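Local coordinates for protein aminotransferase, class IV (Brucella abortus, PDB 4TVI) that uses covalently bound pyridoxal 5'-phosphate and probably transfers the amino group between branched-chain amino acids and 2-oxoglutarate, at residues A[217-222]-A[235-240]; A[244-249]-A[274-279]; A[202-207]-A[262-267]; A[173-178]-A[182-187]. All blocks are in the same frame, centred on the assembly; numbering follows the deposited sequence.

Overall arrangement
The four contacts illustrate how a class IV aminotransferase builds a sheet-based domain beside its cofactor lysine. Contact 4, first along the chain, brackets that lysine. The loop between the segments of contact 3 encloses contact 1, while contacts 2 and 3 alternate their segments. Contacts 1, 2 and 3 all reach one mixed sheet, in which strands 219-224 and 272-277 are neighbours. The centre of contact 1 lies about 10 Å from that of contact 2 and 11 Å from that of contact 3; the centres of contacts 2 and 4 are about 22 Å apart. Contacts 1 to 3 thus hold helices and a loop on one sheet, while contact 4 frames the cofactor lysine and touches contact 1 through V177 and G235.

Contact 1 of 4, residues A[217-222]-A[235-240]; sequences TSNVFM and GTFLNG
N219 spans the backbone of L238 and G240 with both ends of its amide, and in this class IV aminotransferase fold it thereby ties the start of strand 219-224 to the loop that leads into helix 241-252. Its CG stands anti to the carbonyl carbon (chi1 -70°), a setting that carries the amide across to the loop. ND2 donates to L238 O at 2.9 Å, with an N-H...O angle of 169°; the acceptor lies in the plane of the amide, and the nitrogen comes in nearly along the C=O axis. The other end is gripped less firmly: OD1 accepts a weak bond from G240 N at 3.0 Å. Because L238 O and G240 N flank N239, the centre of an inverse gamma turn, the one amide holds both ends of that turn, and the two bonds, one donated and one accepted, set which end of the amide is N and which is O. G240 has no side chain to keep the oxygen away, and its CA lies 3.1 Å from N219 OD1. The same glycine is the N-cap of helix 241-252, so these bonds lie at the helix N-terminus. Behind N219, its backbone is hydrogen-bonded to T276 of the adjoining strand 272-277. F237 adds a ring edge from the loop, its ring plane turned 69° from the amide, with N219 ND2 near the ring plane, 3.4 Å from F237 CD2.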
loop_
_atom_site.group_PDB
_atom_site.type_symbol
_atom_site.label_atom_id
_atom_site.label_comp_id
_atom_site.label_asym_id
_atom_site.label_seq_id
_atom_site.Cartn_x
_atom_site.Cartn_y
_atom_site.Cartn_z
ATOM N N THR A 217 -0.285 -13.884 -7.348
ATOM C CA THR A 217 0.488 -14.233 -6.154
ATOM C C THR A 217 1.918 -14.698 -6.426
ATOM O O THR A 217 2.682 -14.929 -5.484
ATOM C CB THR A 217 -0.188 -15.366 -5.362
ATOM O OG1 THR A 217 -0.224 -16.550 -6.174
ATOM C CG2 THR A 217 -1.604 -14.982 -4.943
ATOM N N SER A 218 2.279 -14.863 -7.696
ATOM C CA SER A 218 3.533 -15.543 -8.012
ATOM C C SER A 218 3.963 -15.409 -9.469
ATOM O O SER A 218 3.132 -15.186 -10.345
ATOM C CB SER A 218 3.396 -17.025 -7.674
ATOM O OG SER A 218 2.325 -17.591 -8.417
ATOM N N ASN A 219 5.258 -15.593 -9.722
ATOM C CA ASN A 219 5.774 -15.636 -11.087
ATOM C C ASN A 219 5.139 -16.781 -11.849
ATOM O O ASN A 219 4.780 -17.796 -11.256
ATOM C CB ASN A 219 7.296 -15.780 -11.090
ATOM C CG ASN A 219 7.993 -14.530 -10.610
ATOM O OD1 ASN A 219 8.755 -14.565 -9.648
ATOM N ND2 ASN A 219 7.739 -13.410 -11.286
ATOM N N VAL A 220 4.983 -16.615 -13.158
ATOM C CA VAL A 220 4.308 -17.624 -13.963
ATOM C C VAL A 220 5.228 -18.133 -15.067
ATOM O O VAL A 220 6.085 -17.400 -15.570
ATOM C CB VAL A 220 2.991 -17.077 -14.564
ATOM C CG1 VAL A 220 3.269 -16.064 -15.674
ATOM C CG2 VAL A 220 2.105 -18.214 -15.072
ATOM N N PHE A 221 5.065 -19.412 -15.394
ATOM C CA PHE A 221 5.808 -20.079 -16.453
ATOM C C PHE A 221 4.845 -20.839 -17.339
ATOM O O PHE A 221 3.768 -21.234 -16.897
ATOM C CB PHE A 221 6.823 -21.071 -15.885
ATOM C CG PHE A 221 8.048 -20.448 -15.277
ATOM C CD1 PHE A 221 7.995 -19.840 -14.030
ATOM C CD2 PHE A 221 9.274 -20.535 -15.925
ATOM C CE1 PHE A 221 9.133 -19.294 -13.457
ATOM C CE2 PHE A 221 10.416 -19.990 -15.367
ATOM C CZ PHE A 221 10.347 -19.370 -14.123
ATOM N N MET A 222 5.249 -21.085 -18.577
ATOM C CA MET A 222 4.514 -21.999 -19.431
ATOM C C MET A 222 5.464 -22.884 -20.222
ATOM O O MET A 222 6.638 -22.557 -20.406
ATOM C CB MET A 222 3.586 -21.233 -20.375
ATOM C CG MET A 222 4.285 -20.196 -21.236
ATOM S SD MET A 222 3.214 -19.567 -22.543
ATOM C CE MET A 222 3.485 -20.808 -23.810
ATOM N N GLY A 235 10.015 -4.958 -14.746
ATOM C CA GLY A 235 9.872 -4.078 -13.597
ATOM C C GLY A 235 8.458 -3.887 -13.078
ATOM O O GLY A 235 8.258 -3.232 -12.058
ATOM N N THR A 236 7.475 -4.458 -13.765
ATOM C CA THR A 236 6.086 -4.297 -13.347
ATOM C C THR A 236 5.725 -5.406 -12.373
ATOM O O THR A 236 4.664 -5.380 -11.745
ATOM C CB THR A 236 5.114 -4.321 -14.540
ATOM O OG1 THR A 236 5.232 -5.574 -15.224
ATOM C CG2 THR A 236 5.423 -3.191 -15.494
ATOM N N PHE A 237 6.625 -6.377 -12.259
ATOM C CA PHE A 237 6.463 -7.481 -11.318
ATOM C C PHE A 237 7.830 -7.873 -10.781
ATOM O O PHE A 237 8.855 -7.538 -11.372
ATOM C CB PHE A 237 5.780 -8.678 -11.978
ATOM C CG PHE A 237 6.576 -9.295 -13.098
ATOM C CD1 PHE A 237 6.520 -8.769 -14.376
ATOM C CD2 PHE A 237 7.360 -10.416 -12.877
ATOM C CE1 PHE A 237 7.238 -9.341 -15.414
ATOM C CE2 PHE A 237 8.084 -10.995 -13.910
ATOM C CZ PHE A 237 8.019 -10.453 -15.182
ATOM N N LEU A 238 7.846 -8.567 -9.653
ATOM C CA LEU A 238 9.104 -8.995 -9.060
ATOM C C LEU A 238 9.741 -10.113 -9.866
ATOM O O LEU A 238 9.094 -11.107 -10.196
ATOM C CB LEU A 238 8.892 -9.457 -7.615
ATOM C CG LEU A 238 8.671 -8.349 -6.592
ATOM C CD1 LEU A 238 8.338 -8.943 -5.233
ATOM C CD2 LEU A 238 9.911 -7.468 -6.507
ATOM N N ASN A 239 11.016 -9.934 -10.189
ATOM C CA ASN A 239 11.810 -11.006 -10.756
ATOM C C ASN A 239 12.181 -11.954 -9.632
ATOM O O ASN A 239 13.235 -11.817 -9.013
ATOM C CB ASN A 239 13.048 -10.448 -11.454
ATOM C CG ASN A 239 13.892 -11.529 -12.105
ATOM O OD1 ASN A 239 13.553 -12.712 -12.063
ATOM N ND2 ASN A 239 14.990 -11.122 -12.728
ATOM N N GLY A 240 11.299 -12.915 -9.375
ATOM C CA GLY A 240 11.401 -13.760 -8.200
ATOM C C GLY A 240 12.708 -14.501 -8.053
ATOM O O GLY A 240 13.364 -14.838 -9.038
#

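Contact 2 of 4, residues A[244-249]-A[274-279]; sequences QRVIKL and FSTGNM
V246 and T276 meet methyl to methyl, reaching toward each other tip to tip, with V246 CG2 3.8 Å from T276 CG2. The valine's second methyl is put to work as well: CG1, anti to the backbone N (chi1 167°), comes to the edge of the F274 ring, near its plane, at a looser 4.4 Å from CE2. One helical residue thus sits over two residues of strand 272-277 that point to the same side of the sheet. On T276 it is CG2, opposite the carbonyl carbon about the CA-CB bond, that meets the helix.

The next shell holds this surface in place. Strand 219-224 runs alongside, its F221 hydrogen-bonded through the backbone to F274, and the F221 and F274 rings meet with nearly parallel planes. Helix 241-252 is tied outward by a salt bridge from R245 to D77. Just past the strand, N278 N makes a weak hydrogen bond to a phosphate oxygen, OP3, of the cofactor-modified K180. Built of methyls and a ring edge, the buried contact itself must rely on close fit and the exclusion of water, without any directional bond between helix and strand.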
loop_
_atom_site.group_PDB
_atom_site.type_symbol
_atom_site.label_atom_id
_atom_site.label_comp_id
_atom_site.label_asym_id
_atom_site.label_seq_id
_atom_site.Cartn_x
_atom_site.Cartn_y
_atom_site.Cartn_z
ATOM N N GLN A 244 14.288 -17.280 -10.709
ATOM C CA GLN A 244 15.658 -17.288 -11.210
ATOM C C GLN A 244 16.334 -18.634 -10.963
ATOM O O GLN A 244 17.089 -19.116 -11.802
ATOM C CB GLN A 244 16.474 -16.174 -10.553
ATOM C CG GLN A 244 15.976 -14.765 -10.847
ATOM C CD GLN A 244 16.665 -13.722 -9.988
ATOM O OE1 GLN A 244 17.873 -13.790 -9.754
ATOM N NE2 GLN A 244 15.894 -12.761 -9.495
ATOM N N ARG A 245 16.066 -19.228 -9.803
ATOM C CA ARG A 245 16.667 -20.508 -9.455
ATOM C C ARG A 245 16.181 -21.602 -10.397
ATOM O O ARG A 245 16.976 -22.411 -10.876
ATOM C CB ARG A 245 16.356 -20.882 -8.002
ATOM C CG ARG A 245 17.015 -22.191 -7.554
ATOM C CD ARG A 245 18.539 -22.104 -7.669
ATOM N NE ARG A 245 19.075 -21.044 -6.821
ATOM C CZ ARG A 245 20.348 -20.664 -6.798
ATOM N NH1 ARG A 245 21.240 -21.257 -7.584
ATOM N NH2 ARG A 245 20.729 -19.688 -5.982
ATOM N N VAL A 246 14.875 -21.618 -10.660
ATOM C CA VAL A 246 14.266 -22.610 -11.545
ATOM C C VAL A 246 14.762 -22.462 -12.994
ATOM O O VAL A 246 15.054 -23.456 -13.673
ATOM C CB VAL A 246 12.722 -22.511 -11.502
ATOM C CG1 VAL A 246 12.080 -23.299 -12.645
ATOM C CG2 VAL A 246 12.197 -22.983 -10.149
ATOM N N ILE A 247 14.883 -21.220 -13.452
ATOM C CA ILE A 247 15.421 -20.955 -14.785
ATOM C C ILE A 247 16.845 -21.488 -14.889
ATOM O O ILE A 247 17.200 -22.160 -15.854
ATOM C CB ILE A 247 15.414 -19.447 -15.114
ATOM C CG1 ILE A 247 13.981 -18.937 -15.283
ATOM C CG2 ILE A 247 16.218 -19.173 -16.366
ATOM C CD1 ILE A 247 13.898 -17.424 -15.431
ATOM N N LYS A 248 17.649 -21.189 -13.876
ATOM C CA LYS A 248 19.041 -21.616 -13.835
ATOM C C LYS A 248 19.152 -23.139 -13.862
ATOM O O LYS A 248 19.945 -23.696 -14.619
ATOM C CB LYS A 248 19.727 -21.045 -12.588
ATOM C CG LYS A 248 21.196 -21.412 -12.424
ATOM C CD LYS A 248 21.799 -20.699 -11.218
ATOM C CE LYS A 248 23.116 -21.334 -10.786
ATOM N NZ LYS A 248 24.159 -21.279 -11.840
ATOM N N LEU A 249 18.338 -23.811 -13.054
ATOM C CA LEU A 249 18.383 -25.267 -12.975
ATOM C C LEU A 249 17.867 -25.930 -14.251
ATOM O O LEU A 249 18.431 -26.924 -14.704
ATOM C CB LEU A 249 17.585 -25.756 -11.768
ATOM C CG LEU A 249 18.225 -25.425 -10.418
ATOM C CD1 LEU A 249 17.288 -25.778 -9.275
ATOM C CD2 LEU A 249 19.554 -26.153 -10.279
ATOM N N PHE A 274 2.842 -23.394 -15.013
ATOM C CA PHE A 274 3.144 -23.507 -13.591
ATOM C C PHE A 274 3.623 -22.185 -13.002
ATOM O O PHE A 274 3.874 -21.219 -13.725
ATOM C CB PHE A 274 4.169 -24.623 -13.340
ATOM C CG PHE A 274 5.553 -24.350 -13.884
ATOM C CD1 PHE A 274 5.900 -24.746 -15.172
ATOM C CD2 PHE A 274 6.528 -23.768 -13.085
ATOM C CE1 PHE A 274 7.178 -24.526 -15.662
ATOM C CE2 PHE A 274 7.810 -23.544 -13.568
ATOM C CZ PHE A 274 8.134 -23.930 -14.860
ATOM N N SER A 275 3.705 -22.135 -11.679
ATOM C CA SER A 275 4.157 -20.930 -11.003
ATOM C C SER A 275 5.332 -21.248 -10.088
ATOM O O SER A 275 5.542 -22.405 -9.705
ATOM C CB SER A 275 3.017 -20.299 -10.204
ATOM O OG SER A 275 2.674 -21.095 -9.086
ATOM N N THR A 276 6.105 -20.216 -9.758
ATOM C CA THR A 276 7.191 -20.344 -8.793
ATOM C C THR A 276 7.039 -19.277 -7.723
ATOM O O THR A 276 6.506 -18.199 -7.974
ATOM C CB THR A 276 8.588 -20.217 -9.441
ATOM O OG1 THR A 276 8.736 -18.910 -10.014
ATOM C CG2 THR A 276 8.793 -21.281 -10.521
ATOM N N GLY A 277 7.504 -19.584 -6.521
ATOM C CA GLY A 277 7.385 -18.660 -5.414
ATOM C C GLY A 277 7.938 -19.294 -4.163
ATOM O O GLY A 277 8.175 -20.495 -4.132
ATOM N N ASN A 278 8.150 -18.495 -3.129
ATOM C CA ASN A 278 8.798 -19.002 -1.932
ATOM C C ASN A 278 8.065 -20.127 -1.213
ATOM O O ASN A 278 8.694 -21.068 -0.734
ATOM C CB ASN A 278 9.016 -17.865 -0.937
ATOM C CG ASN A 278 9.420 -18.376 0.420
ATOM O OD1 ASN A 278 10.430 -19.068 0.553
ATOM N ND2 ASN A 278 8.624 -18.058 1.439
ATOM N N MET A 279 6.742 -20.028 -1.130
ATOM C CA MET A 279 5.980 -20.911 -0.246
ATOM C C MET A 279 6.038 -22.389 -0.633
ATOM O O MET A 279 6.194 -23.252 0.235
ATOM C CB MET A 279 4.523 -20.459 -0.160
ATOM C CG MET A 279 3.752 -21.194 0.919
ATOM S SD MET A 279 4.351 -20.776 2.576
ATOM C CE MET A 279 4.187 -18.999 2.545
#

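Contact 3 of 4, residues A[202-207]-A[262-267]; sequences NALVTD and LKIEDF
The backbones of L204 and I264, and likewise of T206 and K263, stay 8.0 Å apart at their CA atoms, a spacing that leaves strand 202-206 and the start of helix 264-268 to be joined by side chains alone. L204 does most of this work. Its CG is anti to the backbone N (chi1 -171°), and the branch is carried over one face of the F267 ring. There CD2 makes an off-centre CH-pi contact, 4.1 Å from the centroid of the F267 ring and 30° off its normal, its nearest ring atom being F267 CG at 3.7 Å. The same L204 CD2 lies 3.8 Å from I264 CD1, so one methyl touches two side chains about a turn apart on the helix. I264 extends farther along the strand, where its CD1 is 4.0 Å from T206 CG2 and the two side chains cross at about a right angle.

The helix start is secured from within. K263 N, at the N-cap, donates to D266 OD2 at 2.7 Å, a nearly straight bond that corresponds to one half of a capping box. D266 OD1 is held by a salt bridge to R224. V212, V220 and F288, from three other strands, pack round the same apolar group. The whole is a short helix, 264-268, packed through apolar side chains on strand 202-206 of the mixed, curled sheet in this class IV aminotransferase domain.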
loop_
_atom_site.group_PDB
_atom_site.type_symbol
_atom_site.label_atom_id
_atom_site.label_comp_id
_atom_site.label_asym_id
_atom_site.label_seq_id
_atom_site.Cartn_x
_atom_site.Cartn_y
_atom_site.Cartn_z
ATOM N N ASN A 202 -6.984 -18.189 -8.892
ATOM C CA ASN A 202 -5.980 -17.165 -9.113
ATOM C C ASN A 202 -6.199 -16.486 -10.455
ATOM O O ASN A 202 -7.073 -16.891 -11.227
ATOM C CB ASN A 202 -4.580 -17.795 -9.029
ATOM C CG ASN A 202 -3.509 -16.808 -8.600
ATOM O OD1 ASN A 202 -3.521 -15.646 -8.996
ATOM N ND2 ASN A 202 -2.583 -17.268 -7.764
ATOM N N ALA A 203 -5.413 -15.451 -10.727
ATOM C CA ALA A 203 -5.563 -14.696 -11.963
ATOM C C ALA A 203 -4.246 -14.623 -12.726
ATOM O O ALA A 203 -3.178 -14.558 -12.122
ATOM C CB ALA A 203 -6.086 -13.299 -11.670
ATOM N N LEU A 204 -4.326 -14.658 -14.052
ATOM C CA LEU A 204 -3.166 -14.394 -14.893
ATOM C C LEU A 204 -3.158 -12.902 -15.219
ATOM O O LEU A 204 -4.045 -12.398 -15.920
ATOM C CB LEU A 204 -3.200 -15.248 -16.163
ATOM C CG LEU A 204 -1.934 -15.228 -17.022
ATOM C CD1 LEU A 204 -0.713 -15.765 -16.247
ATOM C CD2 LEU A 204 -2.134 -15.989 -18.343
ATOM N N VAL A 205 -2.162 -12.195 -14.694
ATOM C CA VAL A 205 -2.174 -10.737 -14.678
ATOM C C VAL A 205 -1.282 -10.127 -15.759
ATOM O O VAL A 205 -0.160 -10.588 -15.986
ATOM C CB VAL A 205 -1.724 -10.206 -13.303
ATOM C CG1 VAL A 205 -2.006 -8.719 -13.186
ATOM C CG2 VAL A 205 -2.426 -10.974 -12.185
ATOM N N THR A 206 -1.787 -9.088 -16.422
ATOM C CA THR A 206 -1.004 -8.388 -17.433
ATOM C C THR A 206 -0.527 -7.039 -16.914
ATOM O O THR A 206 -1.048 -6.525 -15.920
ATOM C CB THR A 206 -1.803 -8.160 -18.726
ATOM O OG1 THR A 206 -2.844 -7.206 -18.487
ATOM C CG2 THR A 206 -2.400 -9.469 -19.225
ATOM N N ASP A 207 0.495 -6.491 -17.564
ATOM C CA ASP A 207 0.926 -5.124 -17.297
ATOM C C ASP A 207 0.069 -4.173 -18.138
ATOM O O ASP A 207 -0.846 -4.614 -18.833
ATOM C CB ASP A 207 2.422 -4.946 -17.588
ATOM C CG ASP A 207 2.805 -5.346 -19.006
ATOM O OD1 ASP A 207 1.973 -5.197 -19.922
ATOM O OD2 ASP A 207 3.950 -5.811 -19.204
ATOM N N LEU A 262 5.270 -12.160 -23.388
ATOM C CA LEU A 262 4.192 -13.116 -23.601
ATOM C C LEU A 262 2.820 -12.466 -23.452
ATOM O O LEU A 262 2.615 -11.604 -22.597
ATOM C CB LEU A 262 4.320 -14.290 -22.627
ATOM C CG LEU A 262 5.592 -15.135 -22.711
ATOM C CD1 LEU A 262 5.685 -16.056 -21.499
ATOM C CD2 LEU A 262 5.646 -15.940 -24.006
ATOM N N LYS A 263 1.885 -12.881 -24.297
ATOM C CA LYS A 263 0.513 -12.411 -24.210
ATOM C C LYS A 263 -0.397 -13.507 -23.664
ATOM O O LYS A 263 0.032 -14.649 -23.498
ATOM C CB LYS A 263 0.021 -11.935 -25.583
ATOM C CG LYS A 263 0.707 -10.661 -26.063
ATOM C CD LYS A 263 0.069 -10.107 -27.331
ATOM C CE LYS A 263 -1.416 -9.850 -27.133
ATOM N NZ LYS A 263 -1.684 -8.977 -25.951
ATOM N N ILE A 264 -1.646 -13.150 -23.380
ATOM C CA ILE A 264 -2.633 -14.106 -22.892
ATOM C C ILE A 264 -2.755 -15.262 -23.874
ATOM O O ILE A 264 -2.861 -16.425 -23.475
ATOM C CB ILE A 264 -4.018 -13.453 -22.688
ATOM C CG1 ILE A 264 -3.982 -12.444 -21.533
ATOM C CG2 ILE A 264 -5.075 -14.516 -22.416
ATOM C CD1 ILE A 264 -3.712 -13.073 -20.180
ATOM N N GLU A 265 -2.719 -14.927 -25.160
ATOM C CA GLU A 265 -2.780 -15.916 -26.229
ATOM C C GLU A 265 -1.716 -17.002 -26.092
ATOM O O GLU A 265 -1.991 -18.168 -26.352
ATOM C CB GLU A 265 -2.647 -15.223 -27.592
ATOM C CG GLU A 265 -3.879 -14.419 -28.027
ATOM C CD GLU A 265 -4.051 -13.084 -27.299
ATOM O OE1 GLU A 265 -3.282 -12.780 -26.360
ATOM O OE2 GLU A 265 -4.978 -12.334 -27.670
ATOM N N ASP A 266 -0.515 -16.628 -25.664
ATOM C CA ASP A 266 0.565 -17.602 -25.478
ATOM C C ASP A 266 0.199 -18.652 -24.439
ATOM O O ASP A 266 0.497 -19.831 -24.606
ATOM C CB ASP A 266 1.866 -16.903 -25.071
ATOM C CG ASP A 266 2.461 -16.089 -26.202
ATOM O OD1 ASP A 266 2.853 -16.700 -27.218
ATOM O OD2 ASP A 266 2.509 -14.843 -26.089
ATOM N N PHE A 267 -0.456 -18.220 -23.367
ATOM C CA PHE A 267 -0.839 -19.141 -22.303
ATOM C C PHE A 267 -2.071 -19.953 -22.693
ATOM O O PHE A 267 -2.292 -21.046 -22.176
ATOM C CB PHE A 267 -1.054 -18.373 -21.000
ATOM C CG PHE A 267 0.232 -17.921 -20.364
ATOM C CD1 PHE A 267 0.855 -16.755 -20.779
ATOM C CD2 PHE A 267 0.827 -18.676 -19.370
ATOM C CE1 PHE A 267 2.049 -16.347 -20.212
ATOM C CE2 PHE A 267 2.020 -18.272 -18.790
ATOM C CZ PHE A 267 2.631 -17.103 -19.214
#

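Contact 4 of 4, residues A[173-178]-A[182-187]; sequences EVMPVN and ACLYPN
The pyrrolidine ring of P176 approaches C183 through CG, which lies 3.8 Å from SG, and the carbonyl of the same proline meets L184, whose CD1 is 3.6 Å from P176 O. The aromatic ring of Y185, which does not itself touch 173-178, has A182 O in its plane at the edge, and the ring of F65 meets it at a steep angle; its OH is hydrogen-bonded to O3 of the cofactor on the modified K180, which places the start of helix 185-198 beside the cofactor.

Around the proline the contact is mostly apolar, with methyls also resting on two carbonyl oxygens. M175 is bent at both chi2 (-64°) and chi3 (-69°), and these bends bring CE to the opposite segment, 3.6 Å from C183 O and 3.7 Å from L184 CD2. M175 and L184 lie alongside each other, running opposite ways. L184 is the central residue: its CD2 also faces V177 CG1, with the two side chains at about a right angle, and its CD1 lies 4.0 Å from V177 CA. The backbone shape that presents these groups is an inverse gamma turn centred on P176, closed by the hydrogen bond from V177 N to M175 O, 2.8 Å.

P170 packs on M175, V177 and N187 from outside the two segments, and V174 of the second subunit packs on N187. The contact thus closes the loop carrying the cofactor lysine, between strand 160-164 on one side and the 3-10 turn 182-184 that runs into helix 185-198 on the other.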
loop_
_atom_site.group_PDB
_atom_site.type_symbol
_atom_site.label_atom_id
_atom_site.label_comp_id
_atom_site.label_asym_id
_atom_site.label_seq_id
_atom_site.Cartn_x
_atom_site.Cartn_y
_atom_site.Cartn_z
ATOM N N GLU A 173 6.243 4.503 -12.242
ATOM C CA GLU A 173 5.855 5.905 -12.200
ATOM C C GLU A 173 4.680 6.180 -11.251
ATOM O O GLU A 173 4.510 7.304 -10.770
ATOM C CB GLU A 173 5.518 6.373 -13.612
ATOM C CG GLU A 173 5.618 7.860 -13.814
ATOM C CD GLU A 173 5.760 8.216 -15.285
ATOM O OE1 GLU A 173 4.817 7.949 -16.060
ATOM O OE2 GLU A 173 6.833 8.720 -15.669
ATOM N N VAL A 174 3.862 5.162 -10.996
ATOM C CA VAL A 174 2.664 5.340 -10.181
ATOM C C VAL A 174 2.670 4.529 -8.882
ATOM O O VAL A 174 1.878 4.810 -7.985
ATOM C CB VAL A 174 1.384 4.996 -10.981
ATOM C CG1 VAL A 174 1.174 6.001 -12.107
ATOM C CG2 VAL A 174 1.447 3.576 -11.522
ATOM N N MET A 175 3.543 3.528 -8.780
ATOM C CA MET A 175 3.715 2.781 -7.523
ATOM C C MET A 175 5.174 2.337 -7.372
ATOM O O MET A 175 5.870 2.147 -8.368
ATOM C CB MET A 175 2.790 1.554 -7.467
ATOM C CG MET A 175 1.319 1.853 -7.181
ATOM S SD MET A 175 1.003 2.572 -5.558
ATOM C CE MET A 175 1.376 1.189 -4.474
ATOM N N PRO A 176 5.648 2.184 -6.121
ATOM C CA PRO A 176 6.991 1.620 -5.914
ATOM C C PRO A 176 7.040 0.121 -6.209
ATOM O O PRO A 176 7.181 -0.687 -5.285
ATOM C CB PRO A 176 7.259 1.894 -4.429
ATOM C CG PRO A 176 5.896 1.960 -3.813
ATOM C CD PRO A 176 5.019 2.595 -4.851
ATOM N N VAL A 177 6.941 -0.245 -7.484
ATOM C CA VAL A 177 6.854 -1.649 -7.871
ATOM C C VAL A 177 8.212 -2.354 -7.845
ATOM O O VAL A 177 8.285 -3.572 -7.992
ATOM C CB VAL A 177 6.229 -1.805 -9.271
ATOM C CG1 VAL A 177 4.781 -1.368 -9.259
ATOM C CG2 VAL A 177 7.018 -1.012 -10.297
ATOM N N ASN A 178 9.284 -1.596 -7.651
ATOM C CA ASN A 178 10.610 -2.190 -7.578
ATOM C C ASN A 178 10.922 -2.670 -6.163
ATOM O O ASN A 178 12.082 -2.688 -5.751
ATOM C CB ASN A 178 11.668 -1.180 -8.014
ATOM C CG ASN A 178 11.707 0.028 -7.103
ATOM O OD1 ASN A 178 10.685 0.426 -6.544
ATOM N ND2 ASN A 178 12.889 0.608 -6.934
ATOM N N ALA A 182 4.292 -4.075 1.102
ATOM C CA ALA A 182 2.914 -4.334 1.484
ATOM C C ALA A 182 1.921 -3.484 0.689
ATOM O O ALA A 182 0.800 -3.921 0.418
ATOM C CB ALA A 182 2.733 -4.093 2.981
ATOM N N CYS A 183 2.335 -2.279 0.303
ATOM C CA CYS A 183 1.408 -1.337 -0.322
ATOM C C CYS A 183 0.960 -1.789 -1.710
ATOM O O CYS A 183 -0.045 -1.299 -2.221
ATOM C CB CYS A 183 2.035 0.062 -0.414
ATOM S SG CYS A 183 3.465 0.184 -1.508
ATOM N N LEU A 184 1.674 -2.747 -2.296
ATOM C CA LEU A 184 1.377 -3.195 -3.654
ATOM C C LEU A 184 0.306 -4.274 -3.708
ATOM O O LEU A 184 -0.264 -4.534 -4.767
ATOM C CB LEU A 184 2.644 -3.748 -4.315
ATOM C CG LEU A 184 3.832 -2.803 -4.438
ATOM C CD1 LEU A 184 5.039 -3.570 -4.913
ATOM C CD2 LEU A 184 3.496 -1.659 -5.397
ATOM N N TYR A 185 -0.015 -4.860 -2.559
ATOM C CA TYR A 185 -0.811 -6.085 -2.557
ATOM C C TYR A 185 -2.332 -5.948 -2.485
ATOM O O TYR A 185 -3.029 -6.897 -2.837
ATOM C CB TYR A 185 -0.300 -7.004 -1.434
ATOM C CG TYR A 185 1.003 -7.621 -1.878
ATOM C CD1 TYR A 185 2.204 -6.952 -1.695
ATOM C CD2 TYR A 185 1.022 -8.833 -2.556
ATOM C CE1 TYR A 185 3.398 -7.490 -2.144
ATOM C CE2 TYR A 185 2.212 -9.382 -3.006
ATOM C CZ TYR A 185 3.397 -8.703 -2.799
ATOM O OH TYR A 185 4.586 -9.238 -3.246
ATOM N N PRO A 186 -2.863 -4.787 -2.053
ATOM C CA PRO A 186 -4.317 -4.704 -2.222
ATOM C C PRO A 186 -4.752 -4.840 -3.681
ATOM O O PRO A 186 -5.878 -5.268 -3.936
ATOM C CB PRO A 186 -4.652 -3.312 -1.682
ATOM C CG PRO A 186 -3.620 -3.080 -0.640
ATOM C CD PRO A 186 -2.359 -3.697 -1.195
ATOM N N ASN A 187 -3.879 -4.482 -4.620
ATOM C CA ASN A 187 -4.173 -4.690 -6.033
ATOM C C ASN A 187 -4.289 -6.186 -6.317
ATOM O O ASN A 187 -5.255 -6.648 -6.925
ATOM C CB ASN A 187 -3.094 -4.051 -6.911
ATOM C CG ASN A 187 -3.441 -4.084 -8.386
ATOM O OD1 ASN A 187 -4.612 -4.006 -8.759
ATOM N ND2 ASN A 187 -2.420 -4.182 -9.236
#